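Side-chain contacts in cytochrome P450 (Picrophilus torridus, PDB 2RFB), which binds heme b and probably works as a monooxygenase, inserting one atom of molecular oxygen into substrates: residues N4-Y9 and W13-Y18; S19-V24 and M284-G289; K29-N34 and S244-K249. One frame throughout, in Å; residues are numbered along the deposited sequence.

In the fold
The three contacts gather round helix 18-26, on the same side of the chain's centre; contact 2 lies deepest, at the heme, with contacts 1 and 3 further out. Contact 1, a hairpin at the N-terminus, runs into that helix; Tyr18 then reaches contact 2, where its OH lies 2.6 Å from Met284 O, a probable hydrogen bond. There Ala287, Phe288 and Gly289 line the heme pocket, and the Leu286 side chain is about 10 Å from that of Cys295, the axial ligand of the iron. Contact 3 packs on the helix, where Val24 CG2 lies 3.9 Å from Ile246 CD1, and its Phe31 side chain lies about 4 Å from that of heme-binding Arg238.

Contact 1. Residues N4-Y9 and W13-Y18; sequences NDPVHY and WHVYKY
Val7 and His14 form the antiparallel hydrogen-bonded pair of a beta hairpin, strands 7-9 and 12-15, which enters a mixed sheet with strand 256-259. His14 N donates to Val7 O at 2.5 Å, and Val7 N returns a bond of 3.0 Å to His14 O. Both carbonyls take an extra CA-H...O contact, from Trp13 CA and Pro6 CA respectively. On the other edge of strand 12-15, backbone bonds tie Trp13 and Val15 to strand 256-259.

The His14 imidazole is satisfied at both nitrogens. NE2 donates to Tyr9 O at 3.0 Å, with the oxygen in the ring plane but the donor tilted 29° from the carbonyl plane, while ND1 is bonded to Tyr260 OH. These two bonds fix the turn of the ring, and Tyr9 lies over one of its faces in an offset stack, the planes nearly parallel. Tyr9 reaches it because CG sits between its own backbone N and carbonyl carbon (chi1 73°).

With His8 and Trp13, the non-hydrogen-bonded pair, the histidine turns its edge to the indole face at 77°. His8 CB stands almost on the normal of the indole six-membered ring, a CH-pi contact, and Trp13 NE1 has a weak bond to Asp255. At the far end Lys17 NZ forms a salt bridge with Asp5, although the carboxylate's position is uncertain. Pro6 packs against both Trp13 and Val15: its CB approaches Trp13 CE3 to 4.1 Å and Val15 CG2 to 4.3 Å.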
loop_
_atom_site.group_PDB
_atom_site.type_symbol
_atom_site.label_atom_id
_atom_site.label_comp_id
_atom_site.label_asym_id
_atom_site.label_seq_id
_atom_site.Cartn_x
_atom_site.Cartn_y
_atom_site.Cartn_z
ATOM N N ASN A 4 18.893 -10.966 12.297
ATOM C CA ASN A 4 19.357 -12.320 11.990
ATOM C C ASN A 4 19.736 -12.549 10.500
ATOM O O ASN A 4 19.167 -11.965 9.574
ATOM C CB ASN A 4 18.289 -13.356 12.435
ATOM C CG ASN A 4 18.223 -13.557 13.982
ATOM O OD1 ASN A 4 19.237 -13.854 14.646
ATOM N ND2 ASN A 4 17.012 -13.427 14.544
ATOM N N ASP A 5 20.712 -13.410 10.289
ATOM C CA ASP A 5 20.957 -13.984 8.974
ATOM C C ASP A 5 19.717 -14.887 8.599
ATOM O O ASP A 5 18.901 -15.188 9.476
ATOM C CB ASP A 5 22.324 -14.704 9.018
ATOM C CG ASP A 5 23.483 -13.734 9.453
ATOM O OD1 ASP A 5 23.295 -12.488 9.412
ATOM O OD2 ASP A 5 24.597 -14.189 9.830
ATOM N N PRO A 6 19.551 -15.271 7.304
ATOM C CA PRO A 6 18.342 -15.965 6.829
ATOM C C PRO A 6 18.131 -17.302 7.506
ATOM O O PRO A 6 19.055 -18.071 7.610
ATOM C CB PRO A 6 18.653 -16.217 5.355
ATOM C CG PRO A 6 19.567 -15.123 4.998
ATOM C CD PRO A 6 20.487 -15.057 6.191
ATOM N N VAL A 7 16.931 -17.567 7.970
ATOM C CA VAL A 7 16.630 -18.874 8.506
ATOM C C VAL A 7 15.534 -19.597 7.714
ATOM O O VAL A 7 14.633 -18.971 7.114
ATOM C CB VAL A 7 16.256 -18.828 10.005
ATOM C CG1 VAL A 7 17.402 -18.245 10.836
ATOM C CG2 VAL A 7 14.940 -18.074 10.232
ATOM N N HIS A 8 15.623 -20.909 7.718
ATOM C CA HIS A 8 14.637 -21.728 7.036
ATOM C C HIS A 8 13.750 -22.447 8.050
ATOM O O HIS A 8 14.252 -23.265 8.823
ATOM C CB HIS A 8 15.324 -22.791 6.135
ATOM C CG HIS A 8 14.367 -23.450 5.191
ATOM N ND1 HIS A 8 13.569 -24.520 5.560
ATOM C CD2 HIS A 8 14.028 -23.150 3.912
ATOM C CE1 HIS A 8 12.798 -24.857 4.545
ATOM N NE2 HIS A 8 13.057 -24.046 3.533
ATOM N N TYR A 9 12.453 -22.131 8.036
ATOM C CA TYR A 9 11.423 -22.892 8.749
ATOM C C TYR A 9 10.042 -22.646 8.135
ATOM O O TYR A 9 9.823 -21.614 7.472
ATOM C CB TYR A 9 11.399 -22.562 10.265
ATOM C CG TYR A 9 10.825 -21.203 10.646
ATOM C CD1 TYR A 9 9.498 -21.063 11.121
ATOM C CD2 TYR A 9 11.609 -20.055 10.570
ATOM C CE1 TYR A 9 8.979 -19.800 11.506
ATOM C CE2 TYR A 9 11.114 -18.798 10.940
ATOM C CZ TYR A 9 9.818 -18.676 11.393
ATOM O OH TYR A 9 9.389 -17.389 11.710
ATOM N N TRP A 13 12.410 -19.485 3.518
ATOM C CA TRP A 13 13.562 -18.838 4.091
ATOM C C TRP A 13 12.950 -17.612 4.635
ATOM O O TRP A 13 12.051 -17.097 4.022
ATOM C CB TRP A 13 14.618 -18.485 3.039
ATOM C CG TRP A 13 15.428 -19.673 2.587
ATOM C CD1 TRP A 13 15.231 -20.422 1.459
ATOM C CD2 TRP A 13 16.587 -20.241 3.245
ATOM N NE1 TRP A 13 16.165 -21.447 1.392
ATOM C CE2 TRP A 13 17.012 -21.354 2.466
ATOM C CE3 TRP A 13 17.291 -19.926 4.413
ATOM C CZ2 TRP A 13 18.103 -22.141 2.817
ATOM C CZ3 TRP A 13 18.374 -20.720 4.775
ATOM C CH2 TRP A 13 18.785 -21.801 3.970
ATOM N N HIS A 14 13.405 -17.162 5.804
ATOM C CA HIS A 14 13.044 -15.815 6.282
ATOM C C HIS A 14 14.248 -14.888 6.274
ATOM O O HIS A 14 15.344 -15.278 6.732
ATOM C CB HIS A 14 12.387 -15.908 7.650
ATOM C CG HIS A 14 11.273 -16.899 7.677
ATOM N ND1 HIS A 14 9.948 -16.525 7.799
ATOM C CD2 HIS A 14 11.281 -18.246 7.519
ATOM C CE1 HIS A 14 9.195 -17.612 7.756
ATOM N NE2 HIS A 14 9.978 -18.667 7.585
ATOM N N VAL A 15 14.044 -13.700 5.708
ATOM C CA VAL A 15 15.136 -12.749 5.425
ATOM C C VAL A 15 14.850 -11.450 6.093
ATOM O O VAL A 15 13.797 -10.824 5.859
ATOM C CB VAL A 15 15.307 -12.545 3.912
ATOM C CG1 VAL A 15 16.383 -11.501 3.585
ATOM C CG2 VAL A 15 15.683 -13.904 3.262
ATOM N N TYR A 16 15.773 -11.044 6.950
ATOM C CA TYR A 16 15.526 -9.968 7.912
ATOM C C TYR A 16 16.412 -8.748 7.778
ATOM O O TYR A 16 15.960 -7.653 8.050
ATOM C CB TYR A 16 15.764 -10.495 9.326
ATOM C CG TYR A 16 14.862 -11.597 9.735
ATOM C CD1 TYR A 16 15.336 -12.903 9.799
ATOM C CD2 TYR A 16 13.519 -11.343 10.082
ATOM C CE1 TYR A 16 14.509 -13.922 10.194
ATOM C CE2 TYR A 16 12.673 -12.373 10.478
ATOM C CZ TYR A 16 13.181 -13.657 10.515
ATOM O OH TYR A 16 12.387 -14.715 10.917
ATOM N N LYS A 17 17.682 -8.948 7.448
ATOM C CA LYS A 17 18.661 -7.894 7.378
ATOM C C LYS A 17 18.380 -7.054 6.187
ATOM O O LYS A 17 17.985 -7.569 5.145
ATOM C CB LYS A 17 20.059 -8.466 7.183
ATOM C CG LYS A 17 20.676 -9.143 8.376
ATOM C CD LYS A 17 22.125 -9.459 8.051
ATOM C CE LYS A 17 22.362 -10.841 7.412
ATOM N NZ LYS A 17 23.852 -11.190 7.452
ATOM N N TYR A 18 18.585 -5.748 6.340
ATOM C CA TYR A 18 18.326 -4.787 5.271
ATOM C C TYR A 18 19.090 -5.125 3.993
ATOM O O TYR A 18 18.485 -5.184 2.943
ATOM C CB TYR A 18 18.639 -3.376 5.750
ATOM C CG TYR A 18 18.376 -2.241 4.765
ATOM C CD1 TYR A 18 17.372 -1.317 5.005
ATOM C CD2 TYR A 18 19.193 -2.053 3.636
ATOM C CE1 TYR A 18 17.135 -0.262 4.115
ATOM C CE2 TYR A 18 18.983 -1.005 2.744
ATOM C CZ TYR A 18 17.962 -0.094 2.993
ATOM O OH TYR A 18 17.739 0.953 2.093
#

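Contact 2. Residues S19-V24 and M284-G289; sequences SDVKHV and MHLAFG. With HEM (protoporphyrin IX containing Fe), chain G.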
loop_
_atom_site.group_PDB
_atom_site.type_symbol
_atom_site.label_atom_id
_atom_site.label_comp_id
_atom_site.label_asym_id
_atom_site.label_seq_id
_atom_site.Cartn_x
_atom_site.Cartn_y
_atom_site.Cartn_z
ATOM N N SER A 19 20.393 -5.377 4.052
ATOM C CA SER A 19 21.062 -5.714 2.813
ATOM C C SER A 19 20.560 -6.977 2.174
ATOM O O SER A 19 20.622 -7.085 0.951
ATOM C CB SER A 19 22.578 -5.778 2.950
ATOM O OG SER A 19 22.875 -6.408 4.158
ATOM N N ASP A 20 20.063 -7.932 2.964
ATOM C CA ASP A 20 19.567 -9.176 2.382
ATOM C C ASP A 20 18.182 -8.972 1.790
ATOM O O ASP A 20 17.893 -9.480 0.706
ATOM C CB ASP A 20 19.550 -10.283 3.420
ATOM C CG ASP A 20 20.917 -10.707 3.820
ATOM O OD1 ASP A 20 21.873 -10.571 3.011
ATOM O OD2 ASP A 20 21.049 -11.206 4.950
ATOM N N VAL A 21 17.315 -8.233 2.487
ATOM C CA VAL A 21 15.996 -7.922 1.937
ATOM C C VAL A 21 16.176 -7.249 0.579
ATOM O O VAL A 21 15.626 -7.696 -0.427
ATOM C CB VAL A 21 15.110 -7.079 2.910
ATOM C CG1 VAL A 21 13.815 -6.619 2.227
ATOM C CG2 VAL A 21 14.753 -7.898 4.193
ATOM N N LYS A 22 17.029 -6.230 0.533
ATOM C CA LYS A 22 17.357 -5.505 -0.713
ATOM C C LYS A 22 17.972 -6.367 -1.812
ATOM O O LYS A 22 17.595 -6.211 -2.988
ATOM C CB LYS A 22 18.317 -4.387 -0.392
ATOM C CG LYS A 22 18.503 -3.432 -1.492
ATOM C CD LYS A 22 19.200 -2.252 -0.896
ATOM C CE LYS A 22 19.591 -1.309 -1.922
ATOM N NZ LYS A 22 20.886 -0.730 -1.460
ATOM N N HIS A 23 18.907 -7.254 -1.442
ATOM C CA HIS A 23 19.491 -8.167 -2.394
ATOM C C HIS A 23 18.349 -8.988 -3.022
ATOM O O HIS A 23 18.196 -9.076 -4.243
ATOM C CB HIS A 23 20.480 -9.099 -1.701
ATOM C CG HIS A 23 21.018 -10.169 -2.600
ATOM N ND1 HIS A 23 20.626 -11.492 -2.507
ATOM C CD2 HIS A 23 21.878 -10.104 -3.645
ATOM C CE1 HIS A 23 21.251 -12.198 -3.439
ATOM N NE2 HIS A 23 22.016 -11.383 -4.139
ATOM N N VAL A 24 17.510 -9.566 -2.176
ATOM C CA VAL A 24 16.422 -10.381 -2.708
ATOM C C VAL A 24 15.540 -9.536 -3.643
ATOM O O VAL A 24 15.370 -9.878 -4.796
ATOM C CB VAL A 24 15.585 -11.066 -1.555
ATOM C CG1 VAL A 24 14.209 -11.487 -2.055
ATOM C CG2 VAL A 24 16.379 -12.219 -0.950
ATOM N N MET A 284 17.387 5.126 2.577
ATOM C CA MET A 284 16.064 4.828 2.115
ATOM C C MET A 284 15.514 3.641 2.944
ATOM O O MET A 284 16.240 2.696 3.231
ATOM C CB MET A 284 16.128 4.448 0.633
ATOM C CG MET A 284 14.776 4.010 -0.003
ATOM S SD MET A 284 15.021 2.943 -1.502
ATOM C CE MET A 284 16.614 3.563 -1.986
ATOM N N HIS A 285 14.239 3.710 3.319
ATOM C CA HIS A 285 13.569 2.623 3.965
ATOM C C HIS A 285 13.037 1.721 2.834
ATOM O O HIS A 285 12.954 2.148 1.691
ATOM C CB HIS A 285 12.426 3.163 4.835
ATOM C CG HIS A 285 11.261 3.651 4.028
ATOM N ND1 HIS A 285 11.018 4.996 3.793
ATOM C CD2 HIS A 285 10.311 2.967 3.349
ATOM C CE1 HIS A 285 9.997 5.114 2.959
ATOM N NE2 HIS A 285 9.523 3.900 2.709
ATOM N N LEU A 286 12.644 0.498 3.181
ATOM C CA LEU A 286 12.080 -0.470 2.262
ATOM C C LEU A 286 10.573 -0.722 2.472
ATOM O O LEU A 286 10.057 -1.728 2.029
ATOM C CB LEU A 286 12.805 -1.794 2.454
ATOM C CG LEU A 286 14.327 -1.725 2.340
ATOM C CD1 LEU A 286 14.948 -3.086 2.546
ATOM C CD2 LEU A 286 14.735 -1.127 1.019
ATOM N N ALA A 287 9.868 0.167 3.161
ATOM C CA ALA A 287 8.418 0.028 3.380
ATOM C C ALA A 287 7.645 -0.153 2.073
ATOM O O ALA A 287 6.649 -0.896 2.056
ATOM C CB ALA A 287 7.868 1.234 4.135
ATOM N N PHE A 288 8.106 0.505 0.997
ATOM C CA PHE A 288 7.531 0.382 -0.348
ATOM C C PHE A 288 8.271 -0.703 -1.219
ATOM O O PHE A 288 8.032 -0.813 -2.457
ATOM C CB PHE A 288 7.645 1.709 -1.113
ATOM C CG PHE A 288 6.763 2.826 -0.606
ATOM C CD1 PHE A 288 5.392 2.659 -0.451
ATOM C CD2 PHE A 288 7.307 4.076 -0.355
ATOM C CE1 PHE A 288 4.575 3.713 -0.077
ATOM C CE2 PHE A 288 6.512 5.134 0.027
ATOM C CZ PHE A 288 5.122 4.955 0.158
ATOM N N GLY A 289 9.144 -1.505 -0.605
ATOM C CA GLY A 289 9.944 -2.482 -1.407
ATOM C C GLY A 289 11.036 -1.755 -2.205
ATOM O O GLY A 289 11.408 -0.605 -1.879
HETATM C CHA HEM G . 3.504 -2.695 -4.790
HETATM C CHB HEM G . 3.791 -1.221 -0.096
HETATM C CHC HEM G . 0.330 2.158 -1.162
HETATM C CHD HEM G . -0.473 0.253 -5.584
HETATM C C1A HEM G . 3.893 -2.549 -3.447
HETATM C C2A HEM G . 4.966 -3.270 -2.803
HETATM C C3A HEM G . 5.019 -2.837 -1.502
HETATM C C4A HEM G . 4.014 -1.847 -1.355
HETATM C CMA HEM G . 5.959 -3.232 -0.253
HETATM C CAA HEM G . 5.869 -4.339 -3.511
HETATM C CBA HEM G . 5.297 -5.775 -3.388
HETATM C CGA HEM G . 6.348 -6.655 -4.007
HETATM O O1A HEM G . 7.523 -6.196 -4.251
HETATM O O2A HEM G . 6.008 -7.829 -4.253
HETATM C C1B HEM G . 2.889 -0.146 0.022
HETATM C C2B HEM G . 2.750 0.761 1.137
HETATM C C3B HEM G . 1.772 1.647 0.755
HETATM C C4B HEM G . 1.320 1.323 -0.544
HETATM C CMB HEM G . 3.625 0.623 2.461
HETATM C CAB HEM G . 0.996 2.914 1.370
HETATM C CBB HEM G . 1.498 3.714 2.439
HETATM C C1C HEM G . -0.205 2.077 -2.497
HETATM C C2C HEM G . -1.173 2.898 -3.260
HETATM C C3C HEM G . -1.352 2.301 -4.465
HETATM C C4C HEM G . -0.573 1.128 -4.500
HETATM C CMC HEM G . -1.953 4.241 -2.891
HETATM C CAC HEM G . -2.247 2.802 -5.667
HETATM C CBC HEM G . -3.176 2.020 -6.248
HETATM C C1D HEM G . 0.558 -0.727 -5.767
HETATM C C2D HEM G . 0.747 -1.544 -6.944
HETATM C C3D HEM G . 1.958 -2.442 -6.633
HETATM C C4D HEM G . 2.388 -2.059 -5.348
HETATM C CMD HEM G . -0.106 -1.588 -8.252
HETATM C CAD HEM G . 2.692 -3.555 -7.456
HETATM C CBD HEM G . 3.701 -2.853 -8.391
HETATM C CGD HEM G . 4.425 -3.861 -9.224
HETATM O O1D HEM G . 4.356 -5.083 -8.875
HETATM O O2D HEM G . 5.066 -3.458 -10.241
HETATM N NA HEM G . 3.329 -1.657 -2.530
HETATM N NB HEM G . 2.001 0.248 -1.024
HETATM N NC HEM G . 0.130 1.011 -3.332
HETATM N ND HEM G . 1.560 -1.065 -4.827
HETATM FE FE HEM G . 1.858 -0.232 -3.065
#
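Leu286 CD1 meets Val21 CG1 at 3.7 Å, and this apolar touch carries the contact between helix 18-26 and the heme-side loop 284-289. Followed outward, Leu286 CB points toward the helix; CG, placed anti to the carbonyl carbon (chi1 -54°), packs against the ring of Tyr18. The branch then divides. CD2 stays beside the Tyr18 ring, while CD1 goes on to the valine, meeting its CB at 4.0 Å as well as CG1, and lies 4.3 Å from Lys22 N. The leucine and valine side chains run antiparallel and overlap flank to flank at CD1 and CG1.

Behind Leu286 the loop folds into a type I beta turn, closed by Gly289 N on Leu286 O at 2.8 Å, and carries the pocket residues. Ala287 O comes within 3.4 Å of the heme methyl CMA, and Phe288 lays its CD1 and CE1 edge along pyrrole B, with CD1 3.6 Å from C2B and CE1 3.6 Å from C3B. An alanine in place of Phe288 would probably leave this part of the porphyrin without its aromatic neighbour and open a gap between heme, Leu226 and Ala298. Phe288 is also joined by a backbone hydrogen bond to Cys295, the thiolate ligand of the iron; the two are the phenylalanine and cysteine of the P450 signature FxxGxxxCxG.

Leu286 N is held by Asn265 OD1. Val21 also packs on strand 256-259 through Val259, while Phe288 rests between helices 218-228 and 298-315, placing the turn between the N-terminal sheet region and the helical core.

Contact 3. Residues K29-N34 and S244-K249; sequences KIFSSN and SYINNK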
loop_
_atom_site.group_PDB
_atom_site.type_symbol
_atom_site.label_atom_id
_atom_site.label_comp_id
_atom_site.label_asym_id
_atom_site.label_seq_id
_atom_site.Cartn_x
_atom_site.Cartn_y
_atom_site.Cartn_z
ATOM N N LYS A 29 15.173 -11.492 -11.332
ATOM C CA LYS A 29 15.494 -12.697 -12.111
ATOM C C LYS A 29 15.966 -13.917 -11.323
ATOM O O LYS A 29 15.896 -15.050 -11.831
ATOM C CB LYS A 29 16.578 -12.420 -13.185
ATOM C CG LYS A 29 16.164 -11.356 -14.233
ATOM C CD LYS A 29 17.286 -11.034 -15.191
ATOM C CE LYS A 29 16.799 -10.021 -16.239
ATOM N NZ LYS A 29 17.649 -10.019 -17.484
ATOM N N ILE A 30 16.512 -13.696 -10.138
ATOM C CA ILE A 30 16.891 -14.806 -9.281
ATOM C C ILE A 30 15.681 -15.162 -8.403
ATOM O O ILE A 30 15.322 -16.369 -8.248
ATOM C CB ILE A 30 18.169 -14.507 -8.439
ATOM C CG1 ILE A 30 19.374 -14.249 -9.358
ATOM C CG2 ILE A 30 18.478 -15.677 -7.503
ATOM C CD1 ILE A 30 20.649 -13.765 -8.662
ATOM N N PHE A 31 15.032 -14.121 -7.857
ATOM C CA PHE A 31 13.861 -14.333 -6.998
ATOM C C PHE A 31 12.631 -13.830 -7.688
ATOM O O PHE A 31 12.374 -12.634 -7.767
ATOM C CB PHE A 31 14.052 -13.725 -5.608
ATOM C CG PHE A 31 15.334 -14.137 -4.949
ATOM C CD1 PHE A 31 16.467 -13.331 -5.032
ATOM C CD2 PHE A 31 15.419 -15.357 -4.258
ATOM C CE1 PHE A 31 17.705 -13.764 -4.434
ATOM C CE2 PHE A 31 16.597 -15.778 -3.677
ATOM C CZ PHE A 31 17.759 -14.963 -3.754
ATOM N N SER A 32 11.851 -14.783 -8.176
ATOM C CA SER A 32 10.676 -14.538 -8.988
ATOM C C SER A 32 9.488 -14.108 -8.147
ATOM O O SER A 32 9.469 -14.334 -6.951
ATOM C CB SER A 32 10.334 -15.840 -9.689
ATOM O OG SER A 32 9.057 -15.780 -10.262
ATOM N N SER A 33 8.459 -13.568 -8.780
ATOM C CA SER A 33 7.238 -13.176 -8.069
ATOM C C SER A 33 6.033 -14.135 -8.118
ATOM O O SER A 33 5.010 -13.859 -7.458
ATOM C CB SER A 33 6.827 -11.753 -8.449
ATOM O OG SER A 33 7.675 -10.858 -7.774
ATOM N N ASN A 34 6.141 -15.246 -8.854
ATOM C CA ASN A 34 5.109 -16.290 -8.824
ATOM C C ASN A 34 5.718 -17.658 -8.714
ATOM O O ASN A 34 6.798 -17.865 -9.238
ATOM C CB ASN A 34 4.294 -16.259 -10.093
ATOM C CG ASN A 34 5.159 -16.175 -11.312
ATOM O OD1 ASN A 34 6.067 -15.335 -11.376
ATOM N ND2 ASN A 34 4.894 -17.028 -12.292
ATOM N N SER A 244 21.153 -20.080 -5.520
ATOM C CA SER A 244 22.043 -18.962 -5.199
ATOM C C SER A 244 22.254 -18.874 -3.705
ATOM O O SER A 244 21.544 -19.508 -2.916
ATOM C CB SER A 244 21.511 -17.649 -5.722
ATOM O OG SER A 244 20.303 -17.374 -5.059
ATOM N N TYR A 245 23.232 -18.065 -3.327
ATOM C CA TYR A 245 23.752 -18.053 -1.990
ATOM C C TYR A 245 23.486 -16.739 -1.310
ATOM O O TYR A 245 23.631 -15.677 -1.892
ATOM C CB TYR A 245 25.248 -18.318 -2.023
ATOM C CG TYR A 245 25.648 -19.732 -2.398
ATOM C CD1 TYR A 245 25.808 -20.113 -3.741
ATOM C CD2 TYR A 245 25.912 -20.688 -1.406
ATOM C CE1 TYR A 245 26.174 -21.407 -4.074
ATOM C CE2 TYR A 245 26.292 -21.990 -1.736
ATOM C CZ TYR A 245 26.426 -22.345 -3.063
ATOM O OH TYR A 245 26.851 -23.654 -3.382
ATOM N N ILE A 246 23.047 -16.810 -0.070
ATOM C CA ILE A 246 22.984 -15.631 0.768
ATOM C C ILE A 246 23.721 -16.007 2.039
ATOM O O ILE A 246 23.633 -17.164 2.479
ATOM C CB ILE A 246 21.592 -15.310 1.071
ATOM C CG1 ILE A 246 20.838 -15.223 -0.256
ATOM C CG2 ILE A 246 21.496 -14.011 1.956
ATOM C CD1 ILE A 246 19.675 -14.263 -0.256
ATOM N N ASN A 247 24.507 -15.082 2.591
ATOM C CA ASN A 247 25.261 -15.386 3.798
ATOM C C ASN A 247 25.719 -16.833 3.782
ATOM O O ASN A 247 25.501 -17.572 4.731
ATOM C CB ASN A 247 24.425 -15.082 5.057
ATOM C CG ASN A 247 25.205 -15.306 6.326
ATOM O OD1 ASN A 247 24.819 -16.117 7.172
ATOM N ND2 ASN A 247 26.352 -14.639 6.441
ATOM N N ASN A 248 26.301 -17.236 2.651
ATOM C CA ASN A 248 26.905 -18.567 2.443
ATOM C C ASN A 248 25.998 -19.806 2.558
ATOM O O ASN A 248 26.482 -20.932 2.715
ATOM C CB ASN A 248 28.135 -18.733 3.327
ATOM C CG ASN A 248 29.419 -18.361 2.615
ATOM O OD1 ASN A 248 30.166 -17.518 3.100
ATOM N ND2 ASN A 248 29.694 -19.003 1.474
ATOM N N LYS A 249 24.689 -19.565 2.473
ATOM C CA LYS A 249 23.644 -20.584 2.444
ATOM C C LYS A 249 23.170 -20.697 1.016
ATOM O O LYS A 249 22.858 -19.666 0.396
ATOM C CB LYS A 249 22.432 -20.100 3.259
ATOM C CG LYS A 249 22.684 -19.829 4.748
ATOM C CD LYS A 249 23.190 -21.099 5.445
ATOM C CE LYS A 249 22.443 -21.301 6.766
ATOM N NZ LYS A 249 22.460 -22.761 7.136
#
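Ile30 and Ser244 bring the two backbones to a CA-CA distance of 7.8 Å, too wide for pairing, and no hydrogen bond crosses between them. Segment 244-249 belongs to a tight beta hairpin whose type I' turn, Ile246 to Lys249, is closed by a pair of backbone bonds between those two residues. Strand 31-32 pairs instead with strand 239-240, so two separate two-stranded antiparallel sheets meet here through side chains alone.

Two side chains, Ile30 and Phe31, meet Ser244 and Ile246 of the hairpin strand. Ile30 CG2 approaches Ser244 OG to 3.5 Å and lies over one face of the neighbouring Phe31 ring. The hydroxyl comes this far forward because OG takes the position between its backbone N and carbonyl carbon (chi1 64°), and it rests against two hydrocarbon groups: that methyl and Phe31 CZ, 3.7 Å away. Phe31 and Ile246 meet head-on across the contact, and the ring presents its CZ end obliquely to the isoleucine's CD1.

The Ile246 branch is also packed against Asp20, His23 and Val24 of helix 18-26, and Phe31 touches Val24 too, so the helix lies beside the point where the two sheets meet. Phe31 belongs to a segment that runs close to the heme-binding residues: Ser33, two residues on, touches both Arg238 and His293. Ser32 makes an ST turn, its OG accepting from Asn34 N at 3.3 Å while also bonded to Asp51 OD2. Across the apolar join itself, Phe31 CZ stands 4.0 Å from Ile246 CD1.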